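Local atomic coordinates of D-alanyl-D-alanine carboxypeptidase (Penicillin binding protein) family protein (Francisella tularensis subsp. tularensis, PDB entry 6OSU), a protein that probably trims the terminal D-alanine from peptide side chains of cell-wall precursors, acting as a serine-type D-Ala-D-Ala carboxypeptidase in peptidoglycan synthesis. Residues T66-S71 and K195-K200; S185-F190 and R299-V304. One frame throughout, in Å; residues are numbered along the deposited sequence.

Overall arrangement
After helix 18-21 the chain lays down strands 39-44 and 50-54, then helix 66-79, which supplies residues 66-71. Contact 1 closes a loop of 123 intervening residues, rich in helix, when residues 195-200 return to that helix. Before this loop is complete, helix 176-189 contributes residues 185-190, whose partner, residues 299-304, arrives only after another 108 residues. The segments therefore alternate and the two loops cross. Contact 1 joins the helix carrying Lys-67 of the probable SxxK motif to the loop after helix 191-194; contact 2 joins helix 176-189 to strand 298-307 in the middle of the five-stranded antiparallel sheet. Their centres lie about 11 Å apart, and the hydroxyls of Tyr-186 and Ser-71 probably hydrogen-bond between them.

Contact 1: T66-S71 and K195-K200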
loop_
_atom_site.group_PDB
_atom_site.type_symbol
_atom_site.label_atom_id
_atom_site.label_comp_id
_atom_site.label_asym_id
_atom_site.label_seq_id
_atom_site.Cartn_x
_atom_site.Cartn_y
_atom_site.Cartn_z
ATOM N N THR A 66 3.188 -11.294 -7.120
ATOM C CA THR A 66 2.615 -11.274 -8.462
ATOM C C THR A 66 1.092 -11.232 -8.416
ATOM O O THR A 66 0.459 -10.526 -9.209
ATOM C CB THR A 66 3.089 -12.504 -9.242
ATOM O OG1 THR A 66 4.526 -12.554 -9.274
ATOM C CG2 THR A 66 2.545 -12.493 -10.660
ATOM N N LYS A 67 0.488 -11.975 -7.480
ATOM C CA LYS A 67 -0.967 -12.048 -7.385
ATOM C C LYS A 67 -1.605 -10.692 -7.113
ATOM O O LYS A 67 -2.804 -10.525 -7.366
ATOM C CB LYS A 67 -1.380 -13.034 -6.290
ATOM C CG LYS A 67 -1.068 -14.493 -6.594
ATOM C CD LYS A 67 -1.713 -15.406 -5.564
ATOM C CE LYS A 67 -1.511 -16.877 -5.902
ATOM N NZ LYS A 67 -0.083 -17.314 -5.802
ATOM N N ILE A 68 -0.842 -9.723 -6.603
ATOM C CA ILE A 68 -1.402 -8.390 -6.400
ATOM C C ILE A 68 -1.727 -7.745 -7.737
ATOM O O ILE A 68 -2.779 -7.112 -7.898
ATOM C CB ILE A 68 -0.441 -7.516 -5.577
ATOM C CG1 ILE A 68 -0.202 -8.131 -4.198
ATOM C CG2 ILE A 68 -0.994 -6.106 -5.439
ATOM C CD1 ILE A 68 0.828 -7.390 -3.385
ATOM N N MET A 69 -0.830 -7.889 -8.717
ATOM C CA MET A 69 -1.101 -7.347 -10.045
ATOM C C MET A 69 -2.281 -8.055 -10.691
ATOM O O MET A 69 -3.133 -7.412 -11.317
ATOM C CB MET A 69 0.137 -7.459 -10.933
ATOM C CG MET A 69 -0.131 -7.057 -12.375
ATOM S SD MET A 69 -0.693 -5.348 -12.505
ATOM C CE MET A 69 0.867 -4.472 -12.425
ATOM N N THR A 70 -2.350 -9.381 -10.553
ATOM C CA THR A 70 -3.495 -10.110 -11.091
ATOM C C THR A 70 -4.786 -9.619 -10.453
ATOM O O THR A 70 -5.769 -9.336 -11.147
ATOM C CB THR A 70 -3.316 -11.614 -10.875
ATOM O OG1 THR A 70 -2.108 -12.047 -11.514
ATOM C CG2 THR A 70 -4.490 -12.381 -11.466
ATOM N N SER A 71 -4.790 -9.483 -9.127
ATOM C CA SER A 71 -5.955 -8.935 -8.441
ATOM C C SER A 71 -6.206 -7.487 -8.846
ATOM O O SER A 71 -7.360 -7.051 -8.934
ATOM C CB SER A 71 -5.764 -9.041 -6.930
ATOM O OG SER A 71 -6.863 -8.468 -6.246
ATOM N N LYS A 195 -10.618 -4.129 0.363
ATOM C CA LYS A 195 -11.130 -4.611 1.641
ATOM C C LYS A 195 -10.998 -6.122 1.789
ATOM O O LYS A 195 -10.992 -6.622 2.919
ATOM C CB LYS A 195 -12.596 -4.210 1.819
ATOM C CG LYS A 195 -12.832 -2.710 1.926
ATOM C CD LYS A 195 -14.312 -2.403 2.120
ATOM C CE LYS A 195 -14.600 -0.919 1.948
ATOM N NZ LYS A 195 -15.810 -0.691 1.105
ATOM N N VAL A 196 -10.885 -6.858 0.680
ATOM C CA VAL A 196 -10.793 -8.314 0.753
ATOM C C VAL A 196 -9.518 -8.746 1.466
ATOM O O VAL A 196 -9.485 -9.800 2.116
ATOM C CB VAL A 196 -10.878 -8.926 -0.660
ATOM C CG1 VAL A 196 -10.845 -10.448 -0.596
ATOM C CG2 VAL A 196 -12.131 -8.454 -1.372
ATOM N N TYR A 197 -8.456 -7.943 1.375
ATOM C CA TYR A 197 -7.185 -8.330 1.976
ATOM C C TYR A 197 -7.241 -8.358 3.497
ATOM O O TYR A 197 -6.348 -8.939 4.124
ATOM C CB TYR A 197 -6.077 -7.393 1.504
ATOM C CG TYR A 197 -5.679 -7.625 0.065
ATOM C CD1 TYR A 197 -4.940 -8.744 -0.297
ATOM C CD2 TYR A 197 -6.050 -6.733 -0.934
ATOM C CE1 TYR A 197 -4.567 -8.965 -1.606
ATOM C CE2 TYR A 197 -5.686 -6.949 -2.256
ATOM C CZ TYR A 197 -4.945 -8.069 -2.583
ATOM O OH TYR A 197 -4.574 -8.297 -3.886
ATOM N N ASP A 198 -8.266 -7.768 4.104
ATOM C CA ASP A 198 -8.422 -7.797 5.551
ATOM C C ASP A 198 -9.171 -9.033 6.041
ATOM O O ASP A 198 -9.331 -9.197 7.255
ATOM C CB ASP A 198 -9.137 -6.522 6.026
ATOM C CG ASP A 198 -8.984 -6.285 7.521
ATOM O OD1 ASP A 198 -7.848 -6.378 8.033
ATOM O OD2 ASP A 198 -10.002 -5.998 8.189
ATOM N N ASP A 199 -9.621 -9.905 5.136
ATOM C CA ASP A 199 -10.307 -11.128 5.545
ATOM C C ASP A 199 -9.380 -12.016 6.365
ATOM O O ASP A 199 -8.252 -12.303 5.957
ATOM C CB ASP A 199 -10.812 -11.896 4.321
ATOM C CG ASP A 199 -11.998 -11.228 3.650
ATOM O OD1 ASP A 199 -12.379 -10.115 4.072
ATOM O OD2 ASP A 199 -12.551 -11.820 2.698
ATOM N N LYS A 200 -9.867 -12.459 7.527
ATOM C CA LYS A 200 -9.046 -13.286 8.408
ATOM C C LYS A 200 -8.839 -14.685 7.842
ATOM O O LYS A 200 -7.814 -15.318 8.119
ATOM C CB LYS A 200 -9.684 -13.366 9.795
ATOM C CG LYS A 200 -9.974 -12.015 10.437
ATOM C CD LYS A 200 -8.707 -11.343 10.944
ATOM C CE LYS A 200 -8.499 -9.989 10.279
ATOM N NZ LYS A 200 -9.714 -9.129 10.369
HETATM O O HOH W 1 -3.669 -10.646 -4.460
#
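Ser-71 holds OG anti to its backbone nitrogen (chi1 178°), while Tyr-197 sets its ring anti to the carbonyl carbon (chi1 -73°), and these two torsions bring their hydroxyls together across a gap in which the nearest CA pair, Ile-68 and Tyr-197, is 10.2 Å apart. The tyrosine ring spans that gap and reaches helix 66-79 with its phenol oxygen. Ser-71 OG, which lies oblique to the ring, and Tyr-197 OH are 3.3 Å apart and make at most a weak hydrogen bond, since the serine proton has another acceptor within reach. Ser-71 OG has another, probable partner in Tyr-186 OH, and a weak one in Asp-121 OD1.

A bridging water supplies the second link. It lies in the ring plane at the edge of Tyr-197, 2.6 Å from OH, and donates a weak bond of 3.0 Å to Lys-67 O. That carbonyl also accepts the helical bond from Ser-71 N, at 2.9 Å, so it serves two donors. Van der Waals contact is slight: Ile-68 CA is 4.0 Å from Tyr-197 OH, and the two segments bury 103 Å² between them.

The end of the Lys-67 side chain leads away from Tyr-197, to Asn-126, Ser-64 and, more weakly, Ser-124, the last two being predicted catalytic residues of this S11-family carboxypeptidase. Tyr-197 thus meets helix 66-79 at a serine hydroxyl and, through a water, at the Lys-67 carbonyl; this chemistry is consistent with a buried, partly water-mediated contact one shell out from the probable proton acceptor.

Contact 2: S185-F190 and R299-V304; sequences SYIYNF and RFISVV
Arg-299 reaches across to Ile-187 with the far half of its side chain. From CB, which points toward the helical segment, CG leaves anti to the backbone nitrogen (chi1 167°) and the aliphatic stem runs out extended. Arg-299 CG is still 5.6 Å from Ile-187 CG2 and CB farther, so the first meeting falls to CD, 4.1 Å from that methyl. There the chain bends (chi3 -63°), which brings NE and CZ over the methyl. NE follows at 4.0 Å from Ile-187 CG2, and CZ lies 4.5 Å from the same carbon. The methyl therefore sits over one face of the flat group, and the contact is van der Waals packing that uses none of its N-H bonds. Those serve other partners at the tip: NH1 hydrogen-bonds Ser-292 OG, and NH2 forms a salt bridge with Asp-275. With both terminal nitrogens bonded, the guanidinium is probably held in an orientation that keeps its face toward the helix.

The other branch of Ile-187 faces the sheet farther along the strand. Its CG1 lies 4.4 Å from Ile-301 CD1, a loose apolar contact between residues whose CA atoms are 9.9 Å apart. Arg-299 and Ile-301, two residues apart on the strand, thus both present their side chains to this one isoleucine.

Tyr-45 and Tyr-194 of helix 191-194 each touch both Ile-187 and Arg-299. Strand 298-307 runs between strands 39-44 and 288-295; helix 176-189 packs against one of its faces, whereas Phe-300, Ser-302 and Val-304 turn to helix 310-327 on the other.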
loop_
_atom_site.group_PDB
_atom_site.type_symbol
_atom_site.label_atom_id
_atom_site.label_comp_id
_atom_site.label_asym_id
_atom_site.label_seq_id
_atom_site.Cartn_x
_atom_site.Cartn_y
_atom_site.Cartn_z
ATOM N N SER A 185 -1.449 2.490 -5.731
ATOM C CA SER A 185 -2.460 2.599 -6.778
ATOM C C SER A 185 -3.683 1.742 -6.457
ATOM O O SER A 185 -4.825 2.153 -6.700
ATOM C CB SER A 185 -1.854 2.195 -8.122
ATOM O OG SER A 185 -2.806 2.301 -9.162
ATOM N N TYR A 186 -3.459 0.550 -5.901
ATOM C CA TYR A 186 -4.557 -0.351 -5.562
ATOM C C TYR A 186 -5.470 0.267 -4.508
ATOM O O TYR A 186 -6.698 0.277 -4.664
ATOM C CB TYR A 186 -3.981 -1.683 -5.081
ATOM C CG TYR A 186 -4.895 -2.878 -5.212
ATOM C CD1 TYR A 186 -4.441 -4.053 -5.795
ATOM C CD2 TYR A 186 -6.193 -2.848 -4.728
ATOM C CE1 TYR A 186 -5.259 -5.156 -5.909
ATOM C CE2 TYR A 186 -7.020 -3.946 -4.838
ATOM C CZ TYR A 186 -6.547 -5.096 -5.430
ATOM O OH TYR A 186 -7.365 -6.195 -5.543
ATOM N N ILE A 187 -4.885 0.785 -3.422
ATOM C CA ILE A 187 -5.674 1.432 -2.372
ATOM C C ILE A 187 -6.533 2.539 -2.958
ATOM O O ILE A 187 -7.701 2.710 -2.589
ATOM C CB ILE A 187 -4.758 1.994 -1.269
ATOM C CG1 ILE A 187 -3.714 0.976 -0.839
ATOM C CG2 ILE A 187 -5.579 2.433 -0.071
ATOM C CD1 ILE A 187 -4.309 -0.254 -0.355
ATOM N N TYR A 188 -5.961 3.315 -3.873
ATOM C CA TYR A 188 -6.615 4.523 -4.353
ATOM C C TYR A 188 -7.721 4.202 -5.351
ATOM O O TYR A 188 -8.841 4.705 -5.228
ATOM C CB TYR A 188 -5.570 5.454 -4.971
ATOM C CG TYR A 188 -6.151 6.689 -5.605
ATOM C CD1 TYR A 188 -6.569 7.761 -4.828
ATOM C CD2 TYR A 188 -6.279 6.786 -6.985
ATOM C CE1 TYR A 188 -7.104 8.896 -5.409
ATOM C CE2 TYR A 188 -6.810 7.915 -7.574
ATOM C CZ TYR A 188 -7.224 8.966 -6.782
ATOM O OH TYR A 188 -7.754 10.090 -7.369
ATOM N N ASN A 189 -7.426 3.355 -6.337
ATOM C CA ASN A 189 -8.376 3.124 -7.418
ATOM C C ASN A 189 -9.448 2.107 -7.052
ATOM O O ASN A 189 -10.562 2.180 -7.580
ATOM C CB ASN A 189 -7.633 2.674 -8.678
ATOM C CG ASN A 189 -6.800 3.786 -9.291
ATOM O OD1 ASN A 189 -5.571 3.776 -9.206
ATOM N ND2 ASN A 189 -7.466 4.752 -9.911
ATOM N N PHE A 190 -9.151 1.162 -6.160
ATOM C CA PHE A 190 -10.052 0.045 -5.876
ATOM C C PHE A 190 -10.213 -0.152 -4.374
ATOM O O PHE A 190 -9.782 -1.168 -3.819
ATOM C CB PHE A 190 -9.535 -1.228 -6.546
ATOM C CG PHE A 190 -9.095 -1.019 -7.968
ATOM C CD1 PHE A 190 -9.993 -0.567 -8.923
ATOM C CD2 PHE A 190 -7.790 -1.276 -8.351
ATOM C CE1 PHE A 190 -9.596 -0.369 -10.230
ATOM C CE2 PHE A 190 -7.387 -1.086 -9.659
ATOM C CZ PHE A 190 -8.292 -0.630 -10.601
ATOM N N ARG A 299 -2.021 6.378 6.861
ATOM C CA ARG A 299 -1.785 5.040 6.339
ATOM C C ARG A 299 -0.394 4.954 5.728
ATOM O O ARG A 299 0.020 5.837 4.969
ATOM C CB ARG A 299 -2.825 4.654 5.282
ATOM C CG ARG A 299 -2.444 3.405 4.501
ATOM C CD ARG A 299 -3.393 3.117 3.356
ATOM N NE ARG A 299 -4.746 2.845 3.823
ATOM C CZ ARG A 299 -5.139 1.687 4.345
ATOM N NH1 ARG A 299 -4.280 0.683 4.472
ATOM N NH2 ARG A 299 -6.394 1.535 4.743
ATOM N N PHE A 300 0.317 3.881 6.054
ATOM C CA PHE A 300 1.628 3.616 5.487
ATOM C C PHE A 300 1.619 2.285 4.753
ATOM O O PHE A 300 0.873 1.366 5.101
ATOM C CB PHE A 300 2.718 3.612 6.565
ATOM C CG PHE A 300 3.178 4.985 6.956
ATOM C CD1 PHE A 300 4.108 5.661 6.182
ATOM C CD2 PHE A 300 2.676 5.604 8.090
ATOM C CE1 PHE A 300 4.534 6.928 6.534
ATOM C CE2 PHE A 300 3.097 6.870 8.450
ATOM C CZ PHE A 300 4.027 7.536 7.672
ATOM N N ILE A 301 2.459 2.194 3.729
ATOM C CA ILE A 301 2.641 0.978 2.950
ATOM C C ILE A 301 4.083 0.523 3.119
ATOM O O ILE A 301 5.016 1.316 2.944
ATOM C CB ILE A 301 2.295 1.210 1.470
ATOM C CG1 ILE A 301 0.797 1.491 1.326
ATOM C CG2 ILE A 301 2.721 0.020 0.620
ATOM C CD1 ILE A 301 0.420 2.130 0.004
ATOM N N SER A 302 4.264 -0.742 3.479
ATOM C CA SER A 302 5.584 -1.323 3.658
ATOM C C SER A 302 5.713 -2.563 2.791
ATOM O O SER A 302 4.780 -3.367 2.698
ATOM C CB SER A 302 5.847 -1.691 5.119
ATOM O OG SER A 302 6.415 -0.604 5.826
ATOM N N VAL A 303 6.871 -2.699 2.153
ATOM C CA VAL A 303 7.246 -3.896 1.416
ATOM C C VAL A 303 8.564 -4.393 1.985
ATOM O O VAL A 303 9.518 -3.619 2.114
ATOM C CB VAL A 303 7.374 -3.624 -0.093
ATOM C CG1 VAL A 303 7.759 -4.898 -0.817
ATOM C CG2 VAL A 303 6.074 -3.061 -0.643
ATOM N N VAL A 304 8.610 -5.673 2.347
ATOM C CA VAL A 304 9.825 -6.327 2.813
ATOM C C VAL A 304 10.065 -7.538 1.924
ATOM O O VAL A 304 9.146 -8.330 1.690
ATOM C CB VAL A 304 9.725 -6.740 4.294
ATOM C CG1 VAL A 304 10.902 -7.597 4.681
ATOM C CG2 VAL A 304 9.667 -5.515 5.188
#